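Local atomic coordinates of glutathione S-transferase (Burkholderia xenovorans, PDB entry 2DSA), a protein that reductively dechlorinates polychlorinated biphenyl metabolites and is a bacterial glutathione S-transferase, in which glutathione probably serves as the thiol cosubstrate. Residues 96-101 and 155-160; 160-165 and 176-181. All coordinates share one frame; numbering follows the deposited sequence.

Contact 1: 96-101 and 155-160; sequences QWLNFI and DIYLFV
Ile101 sets its CG2 methyl squarely on one face of the Tyr157 ring, and the contact is tightest there. The methyl lies 3.6 Å from the ring centroid and only 13° off the ring normal, a CH-pi contact made over the middle of the ring. With CG1 beside its own backbone N (chi1 -62°), Ile101 sends CG2 over the tyrosine, while CD1 runs on to the next residue and meets the backbone N of Leu158 at 3.9 Å. CB of Ile101, 3.7 Å from Tyr157 CD2, lies over the same face nearer its rim. These helices, 89-109 and 153-163, belong to the all-helical C-terminal domain of the glutathione transferase fold; the two short segments run nearly parallel, 16° apart, with axes 9.7 Å from each other at closest. The buried phenol of Tyr157 is hydrogen-bonded through OH to ND1 of His106, a residue of both the substrate and the glutathione pocket. Toward the N-terminal ends the fit slackens. Leu98 contributes its carbonyl O near the plane of the tyrosine ring, at the edge, 3.8 Å from CE2, and brings CD2 of its side chain to 4.1 Å from Tyr157 CD2, but nothing there is pressed against a face. The carboxylate of Asp155 is engaged within its own part of the chain, where OD1 takes the backbone N of Ser152, one half of a capping box, and OD2 that of Leu146 in the preceding loop. On the far flank of helix 89-109, Asn99 points away from Tyr157, its ND2 hydrogen-bonded to OE2 of Glu65 of the second subunit.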
loop_
_atom_site.group_PDB
_atom_site.type_symbol
_atom_site.label_atom_id
_atom_site.label_comp_id
_atom_site.label_asym_id
_atom_site.label_seq_id
_atom_site.Cartn_x
_atom_site.Cartn_y
_atom_site.Cartn_z
ATOM N N GLN A 96 7.005 -3.627 -3.179
ATOM C CA GLN A 96 6.687 -2.758 -4.306
ATOM C C GLN A 96 5.430 -3.258 -4.993
ATOM O O GLN A 96 4.469 -2.519 -5.113
ATOM C CB GLN A 96 7.860 -2.733 -5.301
ATOM C CG GLN A 96 7.533 -2.020 -6.618
ATOM C CD GLN A 96 8.611 -2.236 -7.674
ATOM O OE1 GLN A 96 8.333 -2.746 -8.761
ATOM N NE2 GLN A 96 9.852 -1.910 -7.332
ATOM N N TRP A 97 5.435 -4.523 -5.427
ATOM C CA TRP A 97 4.270 -5.095 -6.088
ATOM C C TRP A 97 3.026 -5.109 -5.219
ATOM O O TRP A 97 1.936 -4.762 -5.708
ATOM C CB TRP A 97 4.560 -6.458 -6.714
ATOM C CG TRP A 97 5.150 -6.302 -8.081
ATOM C CD1 TRP A 97 6.428 -6.614 -8.466
ATOM C CD2 TRP A 97 4.506 -5.735 -9.236
ATOM N NE1 TRP A 97 6.605 -6.297 -9.793
ATOM C CE2 TRP A 97 5.448 -5.752 -10.288
ATOM C CE3 TRP A 97 3.215 -5.238 -9.490
ATOM C CZ2 TRP A 97 5.148 -5.282 -11.583
ATOM C CZ3 TRP A 97 2.910 -4.777 -10.780
ATOM C CH2 TRP A 97 3.879 -4.800 -11.805
ATOM N N LEU A 98 3.180 -5.457 -3.935
ATOM C CA LEU A 98 2.045 -5.446 -3.002
ATOM C C LEU A 98 1.443 -4.041 -2.830
ATOM O O LEU A 98 0.234 -3.896 -2.791
ATOM C CB LEU A 98 2.424 -6.029 -1.633
ATOM C CG LEU A 98 2.724 -7.528 -1.494
ATOM C CD1 LEU A 98 3.171 -7.829 -0.060
ATOM C CD2 LEU A 98 1.502 -8.384 -1.869
ATOM N N ASN A 99 2.290 -3.018 -2.706
ATOM C CA ASN A 99 1.778 -1.662 -2.585
ATOM C C ASN A 99 1.128 -1.147 -3.876
ATOM O O ASN A 99 0.144 -0.410 -3.813
ATOM C CB ASN A 99 2.854 -0.677 -2.119
ATOM C CG ASN A 99 2.254 0.587 -1.565
ATOM O OD1 ASN A 99 1.739 0.581 -0.459
ATOM N ND2 ASN A 99 2.279 1.682 -2.350
ATOM N N PHE A 100 1.710 -1.520 -5.023
ATOM C CA PHE A 100 1.111 -1.301 -6.338
ATOM C C PHE A 100 -0.293 -1.894 -6.477
ATOM O O PHE A 100 -1.230 -1.208 -6.907
ATOM C CB PHE A 100 2.005 -1.847 -7.454
ATOM C CG PHE A 100 1.485 -1.551 -8.842
ATOM C CD1 PHE A 100 1.897 -0.403 -9.523
ATOM C CD2 PHE A 100 0.571 -2.414 -9.468
ATOM C CE1 PHE A 100 1.424 -0.121 -10.796
ATOM C CE2 PHE A 100 0.090 -2.144 -10.739
ATOM C CZ PHE A 100 0.515 -0.999 -11.413
ATOM N N ILE A 101 -0.444 -3.164 -6.124
ATOM C CA ILE A 101 -1.747 -3.810 -6.241
ATOM C C ILE A 101 -2.763 -3.084 -5.361
ATOM O O ILE A 101 -3.888 -2.807 -5.788
ATOM C CB ILE A 101 -1.687 -5.333 -5.961
ATOM C CG1 ILE A 101 -0.797 -6.018 -6.992
ATOM C CG2 ILE A 101 -3.084 -5.940 -6.005
ATOM C CD1 ILE A 101 -0.125 -7.290 -6.521
ATOM N N ASP A 155 1.200 -12.332 -6.322
ATOM C CA ASP A 155 0.407 -12.989 -7.350
ATOM C C ASP A 155 -0.969 -13.364 -6.842
ATOM O O ASP A 155 -1.953 -13.287 -7.587
ATOM C CB ASP A 155 1.129 -14.241 -7.844
ATOM C CG ASP A 155 2.463 -13.928 -8.475
ATOM O OD1 ASP A 155 3.504 -14.396 -7.942
ATOM O OD2 ASP A 155 2.476 -13.201 -9.496
ATOM N N ILE A 156 -1.032 -13.782 -5.582
ATOM C CA ILE A 156 -2.297 -14.124 -4.939
ATOM C C ILE A 156 -3.162 -12.876 -4.795
ATOM O O ILE A 156 -4.343 -12.898 -5.111
ATOM C CB ILE A 156 -2.073 -14.802 -3.552
ATOM C CG1 ILE A 156 -1.395 -16.161 -3.730
ATOM C CG2 ILE A 156 -3.382 -14.962 -2.819
ATOM C CD1 ILE A 156 -0.713 -16.699 -2.470
ATOM N N TYR A 157 -2.559 -11.782 -4.334
ATOM C CA TYR A 157 -3.279 -10.533 -4.200
ATOM C C TYR A 157 -3.778 -10.089 -5.585
ATOM O O TYR A 157 -4.959 -9.778 -5.745
ATOM C CB TYR A 157 -2.386 -9.484 -3.538
ATOM C CG TYR A 157 -3.064 -8.208 -3.092
ATOM C CD1 TYR A 157 -4.452 -8.124 -2.974
ATOM C CD2 TYR A 157 -2.309 -7.094 -2.742
ATOM C CE1 TYR A 157 -5.066 -6.958 -2.553
ATOM C CE2 TYR A 157 -2.915 -5.920 -2.311
ATOM C CZ TYR A 157 -4.292 -5.861 -2.227
ATOM O OH TYR A 157 -4.906 -4.717 -1.807
ATOM N N LEU A 158 -2.890 -10.079 -6.578
ATOM C CA LEU A 158 -3.278 -9.699 -7.957
ATOM C C LEU A 158 -4.440 -10.534 -8.495
ATOM O O LEU A 158 -5.420 -9.991 -9.025
ATOM C CB LEU A 158 -2.083 -9.775 -8.916
ATOM C CG LEU A 158 -2.341 -9.423 -10.395
ATOM C CD1 LEU A 158 -2.892 -7.994 -10.561
ATOM C CD2 LEU A 158 -1.060 -9.592 -11.189
ATOM N N PHE A 159 -4.339 -11.847 -8.331
ATOM C CA PHE A 159 -5.387 -12.766 -8.762
ATOM C C PHE A 159 -6.766 -12.419 -8.191
ATOM O O PHE A 159 -7.783 -12.519 -8.889
ATOM C CB PHE A 159 -4.995 -14.200 -8.388
ATOM C CG PHE A 159 -6.088 -15.196 -8.600
ATOM C CD1 PHE A 159 -6.235 -15.837 -9.832
ATOM C CD2 PHE A 159 -6.983 -15.503 -7.565
ATOM C CE1 PHE A 159 -7.255 -16.750 -10.032
ATOM C CE2 PHE A 159 -8.000 -16.427 -7.758
ATOM C CZ PHE A 159 -8.135 -17.050 -8.981
ATOM N N VAL A 160 -6.803 -11.998 -6.929
ATOM C CA VAL A 160 -8.068 -11.688 -6.270
ATOM C C VAL A 160 -8.706 -10.400 -6.827
ATOM O O VAL A 160 -9.902 -10.373 -7.134
ATOM C CB VAL A 160 -7.905 -11.624 -4.737
ATOM C CG1 VAL A 160 -9.140 -10.989 -4.062
ATOM C CG2 VAL A 160 -7.624 -13.034 -4.170
#

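Contact 2: 160-165 and 176-181; sequences VVLGWS and PSLQAF. With HPX ((2Z,4E)-2-hydroxy-6-oxo-6-phenylhexa-2,4-dienoic acid), chain F.
With CG beside its backbone N (chi1 -69°) and an extended end, Leu162 projects CD1 away from helix 153-163, while Phe181, whose CG is swung anti to the backbone N (chi1 168°), brings its ring across to receive it. The two side chains meet at about a right angle, CD1 of Leu162 lying 3.9 Å from CD2 of Phe181. Within the helical bundle that forms the second domain of a glutathione transferase, this small buried contact joins helix 153-163 to the first turns of helix 176-186. Leu178 adds a looser touch, its CB 4.3 Å from the same methyl. Leu162 and Leu178 also both pack on helix 119-139, by way of Leu133 and of Val136 and Ala137 respectively. Just beyond Leu162, Trp164 reaches the ligand pockets. Its indole has Val160 O and Val161 CA over one face and the bound HPX over the opposite one, with CD1 of Trp164 3.5 Å from HPX CB6; a hydrogen bond between its NE1 and O of Gly8 helps to fix the ring's rotation. Ser165 folds back on the helix, and Leu162 O accepts hydrogen bonds from both the backbone N and OG of Ser165, the OG bond 2.7 Å long with a C=O...OG angle of 175°.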
loop_
_atom_site.group_PDB
_atom_site.type_symbol
_atom_site.label_atom_id
_atom_site.label_comp_id
_atom_site.label_asym_id
_atom_site.label_seq_id
_atom_site.Cartn_x
_atom_site.Cartn_y
_atom_site.Cartn_z
ATOM N N VAL A 160 -6.803 -11.998 -6.929
ATOM C CA VAL A 160 -8.068 -11.688 -6.270
ATOM C C VAL A 160 -8.706 -10.400 -6.827
ATOM O O VAL A 160 -9.902 -10.373 -7.134
ATOM C CB VAL A 160 -7.905 -11.624 -4.737
ATOM C CG1 VAL A 160 -9.140 -10.989 -4.062
ATOM C CG2 VAL A 160 -7.624 -13.034 -4.170
ATOM N N VAL A 161 -7.902 -9.346 -6.928
ATOM C CA VAL A 161 -8.320 -8.087 -7.529
ATOM C C VAL A 161 -8.768 -8.315 -8.982
ATOM O O VAL A 161 -9.820 -7.845 -9.371
ATOM C CB VAL A 161 -7.206 -6.991 -7.423
ATOM C CG1 VAL A 161 -7.592 -5.722 -8.205
ATOM C CG2 VAL A 161 -6.910 -6.634 -5.948
ATOM N N LEU A 162 -7.991 -9.052 -9.770
ATOM C CA LEU A 162 -8.410 -9.376 -11.147
ATOM C C LEU A 162 -9.770 -10.075 -11.225
ATOM O O LEU A 162 -10.555 -9.811 -12.142
ATOM C CB LEU A 162 -7.348 -10.166 -11.906
ATOM C CG LEU A 162 -6.046 -9.450 -12.281
ATOM C CD1 LEU A 162 -5.118 -10.426 -13.013
ATOM C CD2 LEU A 162 -6.284 -8.170 -13.099
ATOM N N GLY A 163 -10.044 -10.947 -10.255
ATOM C CA GLY A 163 -11.314 -11.656 -10.166
ATOM C C GLY A 163 -12.524 -10.747 -10.027
ATOM O O GLY A 163 -13.646 -11.141 -10.337
ATOM N N TRP A 164 -12.307 -9.521 -9.584
ATOM C CA TRP A 164 -13.404 -8.574 -9.421
ATOM C C TRP A 164 -13.950 -8.028 -10.734
ATOM O O TRP A 164 -15.038 -7.453 -10.765
ATOM C CB TRP A 164 -12.967 -7.398 -8.563
ATOM C CG TRP A 164 -12.677 -7.746 -7.156
ATOM C CD1 TRP A 164 -13.069 -8.869 -6.485
ATOM C CD2 TRP A 164 -11.954 -6.942 -6.220
ATOM N NE1 TRP A 164 -12.618 -8.823 -5.193
ATOM C CE2 TRP A 164 -11.933 -7.650 -4.998
ATOM C CE3 TRP A 164 -11.323 -5.691 -6.296
ATOM C CZ2 TRP A 164 -11.298 -7.153 -3.850
ATOM C CZ3 TRP A 164 -10.688 -5.191 -5.160
ATOM C CH2 TRP A 164 -10.679 -5.930 -3.947
ATOM N N SER A 165 -13.180 -8.194 -11.806
ATOM C CA SER A 165 -13.467 -7.540 -13.080
ATOM C C SER A 165 -14.786 -7.987 -13.715
ATOM O O SER A 165 -15.489 -7.170 -14.300
ATOM C CB SER A 165 -12.299 -7.730 -14.039
ATOM O OG SER A 165 -12.088 -9.104 -14.223
ATOM N N PRO A 176 -4.430 -10.566 -22.790
ATOM C CA PRO A 176 -4.327 -12.019 -22.761
ATOM C C PRO A 176 -3.336 -12.582 -21.732
ATOM O O PRO A 176 -3.566 -13.670 -21.219
ATOM C CB PRO A 176 -3.893 -12.374 -24.194
ATOM C CG PRO A 176 -3.559 -11.100 -24.860
ATOM C CD PRO A 176 -4.259 -10.034 -24.157
ATOM N N SER A 177 -2.253 -11.865 -21.433
ATOM C CA SER A 177 -1.296 -12.323 -20.399
ATOM C C SER A 177 -1.893 -12.342 -18.967
ATOM O O SER A 177 -1.462 -13.134 -18.117
ATOM C CB SER A 177 0.013 -11.518 -20.450
ATOM O OG SER A 177 -0.191 -10.202 -19.967
ATOM N N LEU A 178 -2.895 -11.495 -18.726
ATOM C CA LEU A 178 -3.615 -11.457 -17.447
ATOM C C LEU A 178 -4.606 -12.612 -17.296
ATOM O O LEU A 178 -4.752 -13.171 -16.205
ATOM C CB LEU A 178 -4.333 -10.115 -17.242
ATOM C CG LEU A 178 -3.456 -8.852 -17.176
ATOM C CD1 LEU A 178 -4.300 -7.621 -16.931
ATOM C CD2 LEU A 178 -2.377 -8.989 -16.094
ATOM N N GLN A 179 -5.301 -12.946 -18.384
ATOM C CA GLN A 179 -6.166 -14.131 -18.437
ATOM C C GLN A 179 -5.357 -15.416 -18.306
ATOM O O GLN A 179 -5.781 -16.359 -17.649
ATOM C CB GLN A 179 -6.965 -14.148 -19.738
ATOM C CG GLN A 179 -7.969 -13.029 -19.846
ATOM C CD GLN A 179 -8.516 -12.877 -21.245
ATOM O OE1 GLN A 179 -7.790 -13.029 -22.230
ATOM N NE2 GLN A 179 -9.803 -12.549 -21.342
ATOM N N ALA A 180 -4.193 -15.444 -18.946
ATOM C CA ALA A 180 -3.258 -16.557 -18.818
ATOM C C ALA A 180 -2.807 -16.709 -17.366
ATOM O O ALA A 180 -2.724 -17.825 -16.849
ATOM C CB ALA A 180 -2.063 -16.352 -19.727
ATOM N N PHE A 181 -2.537 -15.579 -16.717
ATOM C CA PHE A 181 -2.151 -15.545 -15.305
ATOM C C PHE A 181 -3.276 -16.063 -14.406
ATOM O O PHE A 181 -3.022 -16.829 -13.483
ATOM C CB PHE A 181 -1.719 -14.121 -14.914
ATOM C CG PHE A 181 -1.575 -13.901 -13.430
ATOM C CD1 PHE A 181 -0.368 -14.163 -12.787
ATOM C CD2 PHE A 181 -2.642 -13.399 -12.680
ATOM C CE1 PHE A 181 -0.234 -13.943 -11.418
ATOM C CE2 PHE A 181 -2.517 -13.181 -11.317
ATOM C CZ PHE A 181 -1.316 -13.449 -10.688
HETATM C CB3 HPX F . -17.579 -10.381 -4.477
HETATM C CB4 HPX F . -17.257 -10.138 -5.810
HETATM C CB5 HPX F . -16.565 -8.975 -6.159
HETATM C CB6 HPX F . -16.195 -8.069 -5.170
HETATM C CB1 HPX F . -16.515 -8.312 -3.841
HETATM C CB2 HPX F . -17.209 -9.468 -3.495
HETATM C CA6 HPX F . -16.132 -7.333 -2.774
HETATM O OA4 HPX F . -16.752 -7.328 -1.720
HETATM C CA5 HPX F . -15.032 -6.370 -2.967
HETATM C CA4 HPX F . -15.219 -5.135 -2.520
HETATM C CA3 HPX F . -14.180 -4.102 -2.645
HETATM C CA2 HPX F . -14.234 -2.969 -1.932
HETATM O OA3 HPX F . -15.217 -2.682 -1.086
HETATM C CA1 HPX F . -13.174 -2.004 -2.084
HETATM O OA2 HPX F . -13.101 -1.059 -1.269
HETATM O OA1 HPX F . -12.369 -2.164 -3.020
#

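Both contacts draw on helix 153-163 and share Val160, but they use different parts of it: contact 1 sets its middle against helix 89-109, contact 2 its C-terminal part against helix 176-186. They follow one another in series along the chain, with centres 11 Å apart, and they touch. Phe181 of contact 2 packs on Leu158 and on the backbone of Asp155 and Phe159, and Val161 CG2 lies 3.9 Å from Ile101 CG2. Helix 153-163 thus lies between helix 89-109, whose Asn99 faces the second subunit, and helix 176-186, and leads into Trp164, which lines the pockets for glutathione and HPX.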